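Local coordinates for CMP/dCMP-type deaminase domain-containing protein (Aspergillus oryzae RIB40, PDB 7DRY), which probably deaminates a pyrimidine intermediate of riboflavin biosynthesis, as a zinc-binding Rib2 deaminase with the cytidine deaminase fold, at residues Lys7-Arg10 with Glu11-Ser14; Val33-Glu37 with Gly38-Thr42. One frame throughout, in Å; residues are numbered along the deposited sequence.

How the contacts relate
Contact 1 (7-14) lies within a single helix, 5-16, and is partly buried: Lys7, Arg10 and Ser14 are exposed, while Tyr8, Leu9, Cys12 and Leu13 are covered by the rest of the chain. Contact 2 (33-42) sits at the surface, where strand 29-36 runs out into the loop before strand 46-52. The first is held by main-chain bonds of the helix and a salt bridge, the second by a flat guanidinium-ring stack and two bridging waters. They meet where the helix packs on the strand: Tyr8 CE2 is 3.4 Å from Arg35 NH2, and Asp45 binds both Tyr8 and Arg35.

Contact 1: Lys7-Arg10 with Glu11-Ser14; sequences KYLR and ECLS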
loop_
_atom_site.group_PDB
_atom_site.type_symbol
_atom_site.label_atom_id
_atom_site.label_comp_id
_atom_site.label_asym_id
_atom_site.label_seq_id
_atom_site.Cartn_x
_atom_site.Cartn_y
_atom_site.Cartn_z
ATOM N N LYS A 7 -9.388 11.552 -0.939
ATOM C CA LYS A 7 -10.225 10.849 -1.907
ATOM C C LYS A 7 -9.565 9.560 -2.376
ATOM O O LYS A 7 -10.226 8.519 -2.475
ATOM C CB LYS A 7 -10.565 11.751 -3.096
ATOM C CG LYS A 7 -11.547 11.105 -4.070
ATOM C CD LYS A 7 -11.704 11.907 -5.354
ATOM C CE LYS A 7 -12.733 11.265 -6.280
ATOM N NZ LYS A 7 -13.197 9.930 -5.793
ATOM N N TYR A 8 -8.259 9.602 -2.660
ATOM C CA TYR A 8 -7.563 8.371 -3.025
ATOM C C TYR A 8 -7.650 7.340 -1.909
ATOM O O TYR A 8 -7.836 6.145 -2.174
ATOM C CB TYR A 8 -6.097 8.661 -3.348
ATOM C CG TYR A 8 -5.865 9.110 -4.771
ATOM C CD1 TYR A 8 -6.099 8.247 -5.844
ATOM C CD2 TYR A 8 -5.417 10.397 -5.056
ATOM C CE1 TYR A 8 -5.887 8.646 -7.139
ATOM C CE2 TYR A 8 -5.209 10.811 -6.363
ATOM C CZ TYR A 8 -5.443 9.928 -7.404
ATOM O OH TYR A 8 -5.234 10.320 -8.708
ATOM N N LEU A 9 -7.531 7.777 -0.651
ATOM C CA LEU A 9 -7.598 6.804 0.434
ATOM C C LEU A 9 -8.993 6.213 0.574
ATOM O O LEU A 9 -9.126 5.034 0.910
ATOM C CB LEU A 9 -7.090 7.399 1.742
ATOM C CG LEU A 9 -5.567 7.547 1.759
ATOM C CD1 LEU A 9 -5.154 8.216 3.049
ATOM C CD2 LEU A 9 -4.837 6.205 1.591
ATOM N N ARG A 10 -10.039 7.004 0.313
ATOM C CA ARG A 10 -11.390 6.451 0.313
ATOM C C ARG A 10 -11.548 5.416 -0.792
ATOM O O ARG A 10 -12.207 4.386 -0.602
ATOM C CB ARG A 10 -12.423 7.567 0.152
ATOM C CG ARG A 10 -12.558 8.468 1.373
ATOM C CD ARG A 10 -13.790 9.355 1.277
ATOM N NE ARG A 10 -13.688 10.337 0.200
ATOM C CZ ARG A 10 -13.175 11.555 0.341
ATOM N NH1 ARG A 10 -12.708 11.950 1.519
ATOM N NH2 ARG A 10 -13.127 12.378 -0.697
ATOM N N GLU A 11 -10.944 5.676 -1.956
ATOM C CA GLU A 11 -10.971 4.702 -3.038
ATOM C C GLU A 11 -10.196 3.449 -2.652
ATOM O O GLU A 11 -10.608 2.329 -2.980
ATOM C CB GLU A 11 -10.411 5.340 -4.314
ATOM C CG GLU A 11 -11.323 6.427 -4.893
ATOM C CD GLU A 11 -10.669 7.263 -5.978
ATOM O OE1 GLU A 11 -9.466 7.078 -6.246
ATOM O OE2 GLU A 11 -11.368 8.115 -6.566
ATOM N N CYS A 12 -9.088 3.619 -1.928
ATOM C CA CYS A 12 -8.351 2.469 -1.423
ATOM C C CYS A 12 -9.212 1.673 -0.453
ATOM O O CYS A 12 -9.163 0.435 -0.431
ATOM C CB CYS A 12 -7.113 2.976 -0.689
ATOM S SG CYS A 12 -5.748 3.471 -1.779
ATOM N N LEU A 13 -10.002 2.367 0.367
ATOM C CA LEU A 13 -10.859 1.660 1.313
ATOM C C LEU A 13 -11.934 0.855 0.588
ATOM O O LEU A 13 -12.256 -0.268 0.997
ATOM C CB LEU A 13 -11.464 2.640 2.319
ATOM C CG LEU A 13 -12.085 2.039 3.576
ATOM C CD1 LEU A 13 -11.060 1.198 4.341
ATOM C CD2 LEU A 13 -12.623 3.161 4.443
ATOM N N SER A 14 -12.476 1.393 -0.504
ATOM C CA SER A 14 -13.441 0.632 -1.290
ATOM C C SER A 14 -12.810 -0.640 -1.846
ATOM O O SER A 14 -13.455 -1.695 -1.889
ATOM C CB SER A 14 -13.956 1.511 -2.421
ATOM O OG SER A 14 -14.821 2.492 -1.889
#
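Lys7 and Glu11, one helical turn apart, form a salt bridge in which NZ of Lys7 stands 2.7 Å from OE2 of Glu11. The ammonium reaches OE2 on its anti side, 29° out of the carboxylate plane. The lysine gets there with an almost straight chain as far as CE, followed by a sharp turn at the last torsion (chi4 -8°) that brings NZ back toward the acid; this torsion is nearly eclipsed and therefore strained. CE of Lys7 then lies 3.4 Å from the same oxygen.

The other carboxylate oxygen of Glu11 serves a different neighbour: OE1 rests 3.6 Å from CD1 of Tyr8, with ring and carboxylate planes almost perpendicular. The phenol itself is held by partners outside the helix, its OH bonded to Asp45 and its ring stacked with that of Tyr96.

Main-chain bonds of the regular i to i+4 kind join the two halves. Glu11 N donates to Lys7 O, Cys12 N to Tyr8 O at 2.8 Å, Leu13 N to Leu9 O, and Ser14 N to Arg10 O. This is the amphipathic helix 5-16, packed against the sheet of the cytidine deaminase fold: Tyr8, Glu11 and Cys12 touch strand 29-36, and Leu13 reaches helix 164-171. The side chain of Cys12 is about 9 Å from that of Glu63, which is seen to bind zinc in a structure of this protein but is not a zinc ligand here, where His61, Cys102 and Cys112 hold the metal.

Apolar contact between the halves is slight, with Leu9 CD2 4.4 Å from Cys12 SG; Leu9 also touches Val160 and Leu163.

Contact 2: Val33-Glu37 with Gly38-Thr42; sequences VSRKE and GDYKT
The backbone leaves strand 29-36 at Lys36, turns through Gly38 at a positive phi, and doubles back so that the CA atoms of Lys36 and Tyr40 lie 5.4 Å apart. This is the start of the loop connecting two antiparallel neighbours in the sheet of the cytidine deaminase fold, strands 29-36 and 46-52. Asp39 then centres an inverse gamma turn, in which Tyr40 N makes a weak bond to Gly38 O.

The main side-chain contact is between Arg35 and Tyr40. The guanidinium lies flat on the phenol, planes 15° apart and centres separated by 4.5 Å, but is displaced from the middle of the ring toward CE2 and the hydroxyl, so that Tyr40 OH lies over the guanidinium centre. The aliphatic part of the arginine joins in: CD of Arg35 stands 3.5 Å above the ring centroid, only 5° off the normal, a CH-pi contact, while NE approaches CE2 of Tyr40 to 3.4 Å over the same face. The ring is brought against the arginine because CG of Tyr40 sits between the backbone N and the carbonyl carbon (chi1 73°). Beyond the ring the arginine is fixed by other partners, with NH2 in a salt bridge to Asp45 and a hydrogen bond to Tyr96 OH. Pro4 and His5 touch both side chains.

Two waters tie the loop to the strand end. One accepts from Lys36 N and donates to Lys41 O; the other donates to Lys36 O and to Gly38 O. Further round the loop, Lys41 NZ bonds to Asp39 O from above the carbonyl plane, with a long ion pair to OD2 of the same residue. Alongside the stack, CB of Tyr40 packs against the strand end, 3.3 Å from Lys36 O.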
loop_
_atom_site.group_PDB
_atom_site.type_symbol
_atom_site.label_atom_id
_atom_site.label_comp_id
_atom_site.label_asym_id
_atom_site.label_seq_id
_atom_site.Cartn_x
_atom_site.Cartn_y
_atom_site.Cartn_z
ATOM N N VAL A 33 -0.220 5.447 -8.576
ATOM C CA VAL A 33 -0.548 6.600 -9.412
ATOM C C VAL A 33 0.733 7.153 -10.027
ATOM O O VAL A 33 1.778 7.195 -9.367
ATOM C CB VAL A 33 -1.221 7.686 -8.543
ATOM C CG1 VAL A 33 -1.533 8.941 -9.352
ATOM C CG2 VAL A 33 -2.493 7.130 -7.885
ATOM N N SER A 34 0.649 7.596 -11.284
ATOM C CA SER A 34 1.701 8.393 -11.920
ATOM C C SER A 34 1.281 9.858 -11.886
ATOM O O SER A 34 0.214 10.218 -12.400
ATOM C CB SER A 34 1.950 7.962 -13.366
ATOM O OG SER A 34 2.782 8.905 -14.038
ATOM N N ARG A 35 2.119 10.695 -11.287
ATOM C CA ARG A 35 1.789 12.082 -10.993
ATOM C C ARG A 35 2.906 12.985 -11.500
ATOM O O ARG A 35 4.091 12.666 -11.357
ATOM C CB ARG A 35 1.639 12.246 -9.469
ATOM C CG ARG A 35 1.488 13.672 -8.981
ATOM C CD ARG A 35 0.997 13.672 -7.538
ATOM N NE ARG A 35 -0.358 13.141 -7.445
ATOM C CZ ARG A 35 -0.876 12.597 -6.347
ATOM N NH1 ARG A 35 -0.155 12.518 -5.231
ATOM N NH2 ARG A 35 -2.118 12.133 -6.366
ATOM N N LYS A 36 2.536 14.129 -12.069
ATOM C CA LYS A 36 3.548 15.095 -12.475
ATOM C C LYS A 36 4.313 15.590 -11.253
ATOM O O LYS A 36 3.732 15.841 -10.196
ATOM C CB LYS A 36 2.898 16.290 -13.183
ATOM C CG LYS A 36 2.383 15.983 -14.579
ATOM C CD LYS A 36 3.517 15.619 -15.526
ATOM C CE LYS A 36 4.462 16.783 -15.755
ATOM N NZ LYS A 36 4.102 17.622 -16.936
ATOM N N GLU A 37 5.630 15.708 -11.384
ATOM C CA GLU A 37 6.405 16.284 -10.298
ATOM C C GLU A 37 6.206 17.791 -10.263
ATOM O O GLU A 37 5.951 18.428 -11.286
ATOM C CB GLU A 37 7.887 15.938 -10.446
ATOM C CG GLU A 37 8.196 14.547 -9.907
ATOM C CD GLU A 37 9.357 13.881 -10.601
ATOM O OE1 GLU A 37 9.951 12.948 -10.009
ATOM O OE2 GLU A 37 9.679 14.281 -11.733
ATOM N N GLY A 38 6.305 18.360 -9.066
ATOM C CA GLY A 38 6.150 19.796 -8.929
ATOM C C GLY A 38 4.735 20.204 -8.572
ATOM O O GLY A 38 4.047 19.491 -7.847
ATOM N N ASP A 39 4.294 21.353 -9.083
ATOM C CA ASP A 39 2.993 21.925 -8.736
ATOM C C ASP A 39 1.936 21.265 -9.616
ATOM O O ASP A 39 1.403 21.860 -10.558
ATOM C CB ASP A 39 3.027 23.436 -8.928
ATOM C CG ASP A 39 1.780 24.119 -8.418
ATOM O OD1 ASP A 39 1.066 23.517 -7.585
ATOM O OD2 ASP A 39 1.515 25.253 -8.868
ATOM N N TYR A 40 1.618 20.020 -9.282
ATOM C CA TYR A 40 0.830 19.163 -10.157
ATOM C C TYR A 40 -0.658 19.480 -10.067
ATOM O O TYR A 40 -1.144 20.095 -9.113
ATOM C CB TYR A 40 1.027 17.692 -9.797
ATOM C CG TYR A 40 0.336 17.288 -8.506
ATOM C CD1 TYR A 40 0.935 17.536 -7.280
ATOM C CD2 TYR A 40 -0.914 16.678 -8.516
ATOM C CE1 TYR A 40 0.319 17.177 -6.098
ATOM C CE2 TYR A 40 -1.542 16.320 -7.332
ATOM C CZ TYR A 40 -0.916 16.572 -6.130
ATOM O OH TYR A 40 -1.517 16.227 -4.943
ATOM N N LYS A 41 -1.383 19.018 -11.081
ATOM C CA LYS A 41 -2.838 19.072 -11.125
ATOM C C LYS A 41 -3.358 17.643 -11.036
ATOM O O LYS A 41 -2.863 16.758 -11.744
ATOM C CB LYS A 41 -3.327 19.713 -12.431
ATOM C CG LYS A 41 -3.205 21.249 -12.531
ATOM C CD LYS A 41 -1.786 21.774 -12.308
ATOM C CE LYS A 41 -1.720 23.296 -12.331
ATOM N NZ LYS A 41 -0.933 23.781 -11.157
ATOM N N THR A 42 -4.349 17.417 -10.164
ATOM C CA THR A 42 -4.864 16.065 -9.951
ATOM C C THR A 42 -5.441 15.473 -11.230
ATOM O O THR A 42 -5.372 14.256 -11.439
ATOM C CB THR A 42 -5.909 16.066 -8.831
ATOM O OG1 THR A 42 -5.359 16.705 -7.672
ATOM C CG2 THR A 42 -6.312 14.641 -8.465
HETATM O O HOH W 1 -0.383 14.752 -11.768
HETATM O O HOH W 2 4.263 16.337 -7.542
#